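PDB 5GMX: carboxylesterase from Uncultured bacterium, which hydrolyses carboxylic esters as a family VIII carboxylesterase and also acts on oxyimino cephalosporins, a beta-lactamase-like activity. Local coordinates for residues A[208-219]-A[360-372]. Numbering follows the deposited sequence.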
ATOM      1  N   SER A 208      -6.643 -18.291  11.264  1.00 19.71           N
ATOM      2  CA  SER A 208      -5.537 -18.791  12.089  1.00 24.28           C
ATOM      3  C   SER A 208      -4.520 -17.716  12.498  1.00 24.44           C
ATOM      4  O   SER A 208      -3.773 -17.900  13.463  1.00 24.90           O
ATOM      5  CB  SER A 208      -4.815 -19.928  11.359  1.00 21.52           C
ATOM      6  OG  SER A 208      -4.306 -19.513  10.103  1.00 25.40           O
ATOM      7  N   GLU A 209      -4.492 -16.601  11.771  1.00 20.55           N
ATOM      8  CA  GLU A 209      -3.541 -15.529  12.050  1.00 19.04           C
ATOM      9  C   GLU A 209      -4.193 -14.355  12.793  1.00 19.82           C
ATOM     10  O   GLU A 209      -3.507 -13.433  13.237  1.00 19.08           O
ATOM     11  CB  GLU A 209      -2.900 -15.034  10.746  1.00 22.66           C
ATOM     12  CG  GLU A 209      -2.231 -16.124   9.914  1.00 19.69           C
ATOM     13  CD  GLU A 209      -1.209 -16.931  10.716  1.00 28.39           C
ATOM     14  OE1 GLU A 209      -0.465 -16.326  11.519  1.00 24.65           O
ATOM     15  OE2 GLU A 209      -1.154 -18.174  10.549  1.00 37.28           O
ATOM     16  N   ASP A 210      -5.512 -14.406  12.957  1.00 20.19           N
ATOM     17  CA  ASP A 210      -6.233 -13.234  13.446  1.00 20.26           C
ATOM     18  C   ASP A 210      -5.868 -12.843  14.874  1.00 20.54           C
ATOM     19  O   ASP A 210      -6.009 -11.686  15.249  1.00 20.04           O
ATOM     20  CB  ASP A 210      -7.744 -13.441  13.350  1.00 18.89           C
ATOM     21  CG  ASP A 210      -8.498 -12.120  13.319  1.00 25.64           C
ATOM     22  OD1 ASP A 210      -8.528 -11.478  12.246  1.00 23.50           O
ATOM     23  OD2 ASP A 210      -9.036 -11.705  14.369  1.00 21.78           O
ATOM     24  N   HIS A 211      -5.380 -13.795  15.663  1.00 15.31           N
ATOM     25  CA  HIS A 211      -4.984 -13.512  17.037  1.00 20.79           C
ATOM     26  C   HIS A 211      -3.797 -12.546  17.096  1.00 22.28           C
ATOM     27  O   HIS A 211      -3.494 -11.992  18.156  1.00 19.36           O
ATOM     28  CB  HIS A 211      -4.639 -14.816  17.775  1.00 19.95           C
ATOM     29  CG  HIS A 211      -3.371 -15.465  17.305  1.00 21.47           C
ATOM     30  ND1 HIS A 211      -3.327 -16.318  16.224  1.00 23.26           N
ATOM     31  CD2 HIS A 211      -2.104 -15.396  17.781  1.00 22.73           C
ATOM     32  CE1 HIS A 211      -2.084 -16.732  16.040  1.00 18.94           C
ATOM     33  NE2 HIS A 211      -1.324 -16.188  16.971  1.00 26.01           N
ATOM     34  N   ARG A 212      -3.122 -12.354  15.964  1.00 15.53           N
ATOM     35  CA  ARG A 212      -1.930 -11.509  15.938  1.00 15.85           C
ATOM     36  C   ARG A 212      -2.249 -10.025  15.770  1.00 16.69           C
ATOM     37  O   ARG A 212      -1.366  -9.180  15.914  1.00 15.77           O
ATOM     38  CB  ARG A 212      -0.990 -11.956  14.818  1.00 18.34           C
ATOM     39  CG  ARG A 212      -0.479 -13.381  14.973  1.00 19.63           C
ATOM     40  CD  ARG A 212       0.093 -13.898  13.661  1.00 17.76           C
ATOM     41  NE  ARG A 212       1.104 -12.981  13.142  1.00 16.89           N
ATOM     42  CZ  ARG A 212       1.641 -13.066  11.932  1.00 15.07           C
ATOM     43  NH1 ARG A 212       1.274 -14.034  11.107  1.00 13.95           N
ATOM     44  NH2 ARG A 212       2.553 -12.183  11.557  1.00 17.71           N
ATOM     45  N   VAL A 213      -3.499  -9.699  15.447  1.00 17.75           N
ATOM     46  CA  VAL A 213      -3.841  -8.315  15.124  1.00 16.20           C
ATOM     47  C   VAL A 213      -3.884  -7.416  16.361  1.00 18.01           C
ATOM     48  O   VAL A 213      -4.532  -7.730  17.358  1.00 20.73           O
ATOM     49  CB  VAL A 213      -5.195  -8.222  14.385  1.00 17.78           C
ATOM     50  CG1 VAL A 213      -5.514  -6.779  14.036  1.00 20.53           C
ATOM     51  CG2 VAL A 213      -5.150  -9.049  13.124  1.00 17.01           C
ATOM     52  N   ALA A 214      -3.177  -6.294  16.284  1.00 14.84           N
ATOM     53  CA  ALA A 214      -3.226  -5.286  17.328  1.00 16.17           C
ATOM     54  C   ALA A 214      -4.492  -4.466  17.167  1.00 18.72           C
ATOM     55  O   ALA A 214      -5.182  -4.587  16.164  1.00 17.55           O
ATOM     56  CB  ALA A 214      -2.006  -4.388  17.266  1.00 15.36           C
ATOM     57  N   GLU A 215      -4.780  -3.613  18.141  1.00 24.18           N
ATOM     58  CA  GLU A 215      -5.989  -2.796  18.105  1.00 19.81           C
ATOM     59  C   GLU A 215      -5.712  -1.452  17.458  1.00 22.60           C
ATOM     60  O   GLU A 215      -4.796  -0.737  17.865  1.00 24.76           O
ATOM     61  CB  GLU A 215      -6.540  -2.601  19.518  1.00 24.20           C
ATOM     62  CG  GLU A 215      -7.760  -1.704  19.601  1.00 34.12           C
ATOM     63  CD  GLU A 215      -8.114  -1.333  21.036  1.00 44.55           C
ATOM     64  OE1 GLU A 215      -7.306  -1.621  21.953  1.00 43.26           O
ATOM     65  OE2 GLU A 215      -9.209  -0.769  21.247  1.00 41.80           O
HETATM   66  N   MSE A 216      -6.498  -1.105  16.444  1.00 22.18           N
HETATM   67  CA  MSE A 216      -6.326   0.184  15.790  1.00 23.68           C
HETATM   68  C   MSE A 216      -6.889   1.309  16.659  1.00 27.03           C
HETATM   69  O   MSE A 216      -7.964   1.176  17.234  1.00 27.80           O
HETATM   70  CB  MSE A 216      -7.001   0.196  14.429  1.00 24.02           C
HETATM   71  CG  MSE A 216      -6.755   1.496  13.677  1.00 35.97           C
HETATM   72 SE   MSE A 216      -4.894   1.576  13.076  1.00 56.38          SE
HETATM   73  CE  MSE A 216      -5.044   0.152  11.814  1.00 26.57           C
ATOM     74  N   LEU A 217      -6.165   2.419  16.755  1.00 29.90           N
ATOM     75  CA  LEU A 217      -6.594   3.512  17.624  1.00 32.23           C
ATOM     76  C   LEU A 217      -6.782   4.829  16.865  1.00 25.51           C
ATOM     77  O   LEU A 217      -5.862   5.318  16.208  1.00 27.92           O
ATOM     78  CB  LEU A 217      -5.591   3.700  18.764  1.00 22.58           C
ATOM     79  CG  LEU A 217      -5.201   2.390  19.452  1.00 29.71           C
ATOM     80  CD1 LEU A 217      -4.036   2.590  20.411  1.00 29.73           C
ATOM     81  CD2 LEU A 217      -6.390   1.761  20.157  1.00 32.14           C
ATOM     82  N   PRO A 218      -7.987   5.404  16.959  1.00 32.52           N
ATOM     83  CA  PRO A 218      -8.292   6.688  16.316  1.00 30.26           C
ATOM     84  C   PRO A 218      -7.539   7.842  16.980  1.00 30.83           C
ATOM     85  O   PRO A 218      -7.082   7.700  18.118  1.00 30.88           O
ATOM     86  CB  PRO A 218      -9.803   6.829  16.507  1.00 32.74           C
ATOM     87  CG  PRO A 218     -10.111   6.000  17.710  1.00 35.65           C
ATOM     88  CD  PRO A 218      -9.137   4.859  17.702  1.00 28.67           C
ATOM     89  N   VAL A 219      -7.411   8.963  16.278  1.00 30.23           N
ATOM     90  CA  VAL A 219      -6.673  10.115  16.799  1.00 42.05           C
ATOM     91  C   VAL A 219      -7.397  10.785  17.963  1.00 39.73           C
ATOM     92  O   VAL A 219      -8.526  10.427  18.289  1.00 39.15           O
ATOM     93  CB  VAL A 219      -6.433  11.177  15.702  1.00 45.17           C
ATOM     94  CG1 VAL A 219      -7.752  11.610  15.077  1.00 43.41           C
ATOM     95  CG2 VAL A 219      -5.701  12.377  16.281  1.00 52.19           C
ATOM     96  N   GLY A 360       9.914   0.182   5.822  1.00  9.79           N
ATOM     97  CA  GLY A 360       8.532  -0.080   6.186  1.00  9.95           C
ATOM     98  C   GLY A 360       8.186   0.355   7.600  1.00 14.43           C
ATOM     99  O   GLY A 360       8.989   0.203   8.516  1.00 10.51           O
ATOM    100  N   TYR A 361       6.981   0.889   7.786  1.00 10.39           N
ATOM    101  CA  TYR A 361       6.580   1.356   9.108  1.00 12.94           C
ATOM    102  C   TYR A 361       5.072   1.213   9.313  1.00 15.04           C
ATOM    103  O   TYR A 361       4.264   1.654   8.471  1.00 14.23           O
ATOM    104  CB  TYR A 361       7.053   2.801   9.306  1.00 14.30           C
ATOM    105  CG  TYR A 361       6.551   3.480  10.559  1.00 21.24           C
ATOM    106  CD1 TYR A 361       6.797   2.946  11.823  1.00 19.48           C
ATOM    107  CD2 TYR A 361       5.882   4.691  10.478  1.00 26.53           C
ATOM    108  CE1 TYR A 361       6.331   3.581  12.973  1.00 21.02           C
ATOM    109  CE2 TYR A 361       5.441   5.346  11.610  1.00 29.27           C
ATOM    110  CZ  TYR A 361       5.646   4.779  12.850  1.00 30.95           C
ATOM    111  OH  TYR A 361       5.175   5.447  13.949  1.00 31.95           O
ATOM    112  N   ALA A 362       4.694   0.549  10.406  1.00 14.68           N
ATOM    113  CA  ALA A 362       3.273   0.305  10.683  1.00 16.34           C
ATOM    114  C   ALA A 362       2.985   0.398  12.178  1.00 18.09           C
ATOM    115  O   ALA A 362       3.713  -0.170  12.988  1.00 15.80           O
ATOM    116  CB  ALA A 362       2.843  -1.057  10.144  1.00 12.54           C
HETATM  117  N   MSE A 363       1.908   1.088  12.539  1.00 14.33           N
HETATM  118  CA  MSE A 363       1.621   1.376  13.939  1.00 17.91           C
HETATM  119  C   MSE A 363       0.118   1.433  14.186  1.00 19.77           C
HETATM  120  O   MSE A 363      -0.659   1.524  13.240  1.00 18.69           O
HETATM  121  CB  MSE A 363       2.283   2.693  14.346  1.00 14.41           C
HETATM  122  CG  MSE A 363       1.502   3.939  13.952  1.00 26.44           C
HETATM  123 SE   MSE A 363       1.123   4.196  12.027  1.00 36.38          SE
HETATM  124  CE  MSE A 363       2.833   3.762  11.329  1.00 32.84           C
ATOM    125  N   ASN A 364      -0.298   1.375  15.451  1.00 18.03           N
ATOM    126  CA  ASN A 364      -1.725   1.340  15.743  1.00 21.74           C
ATOM    127  C   ASN A 364      -2.316   2.664  16.248  1.00 23.53           C
ATOM    128  O   ASN A 364      -3.537   2.788  16.361  1.00 26.33           O
ATOM    129  CB  ASN A 364      -2.028   0.211  16.738  1.00 22.62           C
ATOM    130  CG  ASN A 364      -1.382   0.420  18.099  1.00 20.67           C
ATOM    131  OD1 ASN A 364      -0.479   1.238  18.261  1.00 18.48           O
ATOM    132  ND2 ASN A 364      -1.829  -0.353  19.079  1.00 17.76           N
ATOM    133  N   GLN A 365      -1.470   3.644  16.556  1.00 21.16           N
ATOM    134  CA  GLN A 365      -1.963   4.976  16.922  1.00 23.53           C
ATOM    135  C   GLN A 365      -1.962   5.921  15.723  1.00 21.91           C
ATOM    136  O   GLN A 365      -0.910   6.364  15.262  1.00 23.16           O
ATOM    137  CB  GLN A 365      -1.135   5.591  18.048  1.00 27.72           C
ATOM    138  CG  GLN A 365      -1.564   7.018  18.396  1.00 27.04           C
ATOM    139  CD  GLN A 365      -3.021   7.100  18.839  1.00 27.84           C
ATOM    140  OE1 GLN A 365      -3.384   6.577  19.889  1.00 27.25           O
ATOM    141  NE2 GLN A 365      -3.863   7.745  18.028  1.00 28.44           N
HETATM  142  N   MSE A 366      -3.147   6.237  15.227  1.00 22.38           N
HETATM  143  CA  MSE A 366      -3.272   7.073  14.046  1.00 25.54           C
HETATM  144  C   MSE A 366      -3.044   8.544  14.358  1.00 28.42           C
HETATM  145  O   MSE A 366      -3.315   9.001  15.463  1.00 26.13           O
HETATM  146  CB  MSE A 366      -4.650   6.892  13.419  1.00 25.33           C
HETATM  147  CG  MSE A 366      -4.938   5.482  12.951  1.00 22.09           C
HETATM  148 SE   MSE A 366      -6.742   5.395  12.225  1.00 62.62          SE
HETATM  149  CE  MSE A 366      -6.501   6.474  10.629  1.00 37.11           C
ATOM    150  N   ASP A 367      -2.536   9.270  13.371  1.00 29.32           N
ATOM    151  CA  ASP A 367      -2.410  10.718  13.442  1.00 32.72           C
ATOM    152  C   ASP A 367      -3.108  11.298  12.219  1.00 38.16           C
ATOM    153  O   ASP A 367      -3.378  10.573  11.265  1.00 35.99           O
ATOM    154  CB  ASP A 367      -0.939  11.146  13.499  1.00 38.75           C
ATOM    155  CG  ASP A 367      -0.763  12.573  14.002  1.00 52.29           C
ATOM    156  OD1 ASP A 367      -1.711  13.380  13.869  1.00 49.16           O
ATOM    157  OD2 ASP A 367       0.322  12.883  14.542  1.00 60.69           O
ATOM    158  N   THR A 368      -3.396  12.598  12.237  1.00 48.09           N
ATOM    159  CA  THR A 368      -4.176  13.220  11.164  1.00 48.47           C
ATOM    160  C   THR A 368      -3.349  13.528   9.915  1.00 49.22           C
ATOM    161  O   THR A 368      -2.829  14.636   9.760  1.00 58.05           O
ATOM    162  CB  THR A 368      -4.837  14.519  11.644  1.00 44.09           C
ATOM    163  OG1 THR A 368      -3.841  15.377  12.217  1.00 56.13           O
ATOM    164  CG2 THR A 368      -5.898  14.211  12.684  1.00 36.25           C
ATOM    165  N   ASN A 369      -3.250  12.534   9.032  1.00 48.16           N
ATOM    166  CA  ASN A 369      -2.493  12.622   7.780  1.00 44.75           C
ATOM    167  C   ASN A 369      -2.672  11.338   6.960  1.00 41.76           C
ATOM    168  O   ASN A 369      -2.976  10.276   7.509  1.00 31.66           O
ATOM    169  CB  ASN A 369      -1.002  12.880   8.041  1.00 45.76           C
ATOM    170  CG  ASN A 369      -0.334  11.759   8.832  1.00 46.90           C
ATOM    171  OD1 ASN A 369       0.086  10.749   8.263  1.00 44.98           O
ATOM    172  ND2 ASN A 369      -0.226  11.939  10.145  1.00 44.74           N
ATOM    173  N   ILE A 370      -2.493  11.441   5.646  1.00 40.45           N
ATOM    174  CA  ILE A 370      -2.522  10.261   4.785  1.00 43.03           C
ATOM    175  C   ILE A 370      -1.153  10.027   4.137  1.00 44.60           C
ATOM    176  O   ILE A 370      -0.944   9.026   3.440  1.00 36.48           O
ATOM    177  CB  ILE A 370      -3.621  10.370   3.702  1.00 44.84           C
ATOM    178  CG1 ILE A 370      -3.396  11.592   2.810  1.00 48.32           C
ATOM    179  CG2 ILE A 370      -4.994  10.433   4.354  1.00 43.40           C
ATOM    180  CD1 ILE A 370      -4.079  11.485   1.457  1.00 38.08           C
ATOM    181  N   PHE A 371      -0.236  10.967   4.375  1.00 36.57           N
ATOM    182  CA  PHE A 371       1.189  10.783   4.101  1.00 39.26           C
ATOM    183  C   PHE A 371       2.016  11.858   4.824  1.00 41.76           C
ATOM    184  O   PHE A 371       1.513  12.946   5.121  1.00 40.89           O
ATOM    185  CB  PHE A 371       1.475  10.796   2.586  1.00 40.18           C
ATOM    186  CG  PHE A 371       0.924  11.998   1.859  1.00 45.48           C
ATOM    187  CD1 PHE A 371       1.589  13.216   1.888  1.00 43.07           C
ATOM    188  CD2 PHE A 371      -0.245  11.897   1.115  1.00 46.93           C
ATOM    189  CE1 PHE A 371       1.086  14.319   1.213  1.00 49.34           C
ATOM    190  CE2 PHE A 371      -0.753  12.995   0.437  1.00 43.88           C
ATOM    191  CZ  PHE A 371      -0.087  14.207   0.486  1.00 41.55           C
ATOM    192  N   GLY A 372       3.276  11.540   5.120  1.00 44.21           N
ATOM    193  CA  GLY A 372       4.202  12.499   5.712  1.00 34.59           C
ATOM    194  C   GLY A 372       4.105  12.729   7.213  1.00 34.58           C
ATOM    195  O   GLY A 372       4.312  13.846   7.678  1.00 39.78           O
TER
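Leu217 is bridged to Gln365 by a single parallel beta bridge, its N-H donating to Asn364 O at 2.7 Å and its carbonyl oxygen accepting Met366 N at 3.0 Å, while the touching parts, 214-219 and 363-368, run in nearly the same direction, 17° apart. Asn364 and Leu217 lie side by side and point the same way, with Leu217 CD1 3.9 Å from Asn364 ND2. The amide nitrogen of Asn364 also makes a weak, bent bond to Glu215 O, and its OD1 accepts the backbone N-H of Gly33. Gln365 starts away from 208-219, but a bend at chi2 (59°) swings its amide back across Leu217. There NE2 grips two carbonyls: Met366 O at 2.9 Å, in plane and on a lone pair, and Pro218 O at 3.2 Å, reached from above the carbonyl plane. These two bonds fix the rotation of the amide. In this serine beta-lactamase-like fold, the contact ties the chain leaving strand 357-363 of the antiparallel sheet to the loop that follows strand 201-202. Selenomethionines Met216 and Met366 cross at about a right angle, SE of Met216 lying 3.9 Å from CG of Met366; Ala250 touches both. The Met366 side chain also meets Trp344 of the ligand pocket and comes within about 7 Å of the bound phenylmethanesulfonic acid. Farther along, Val219 CG1 and CG2 both rest against Thr368 CG2 from one side, each 4.0 Å from it.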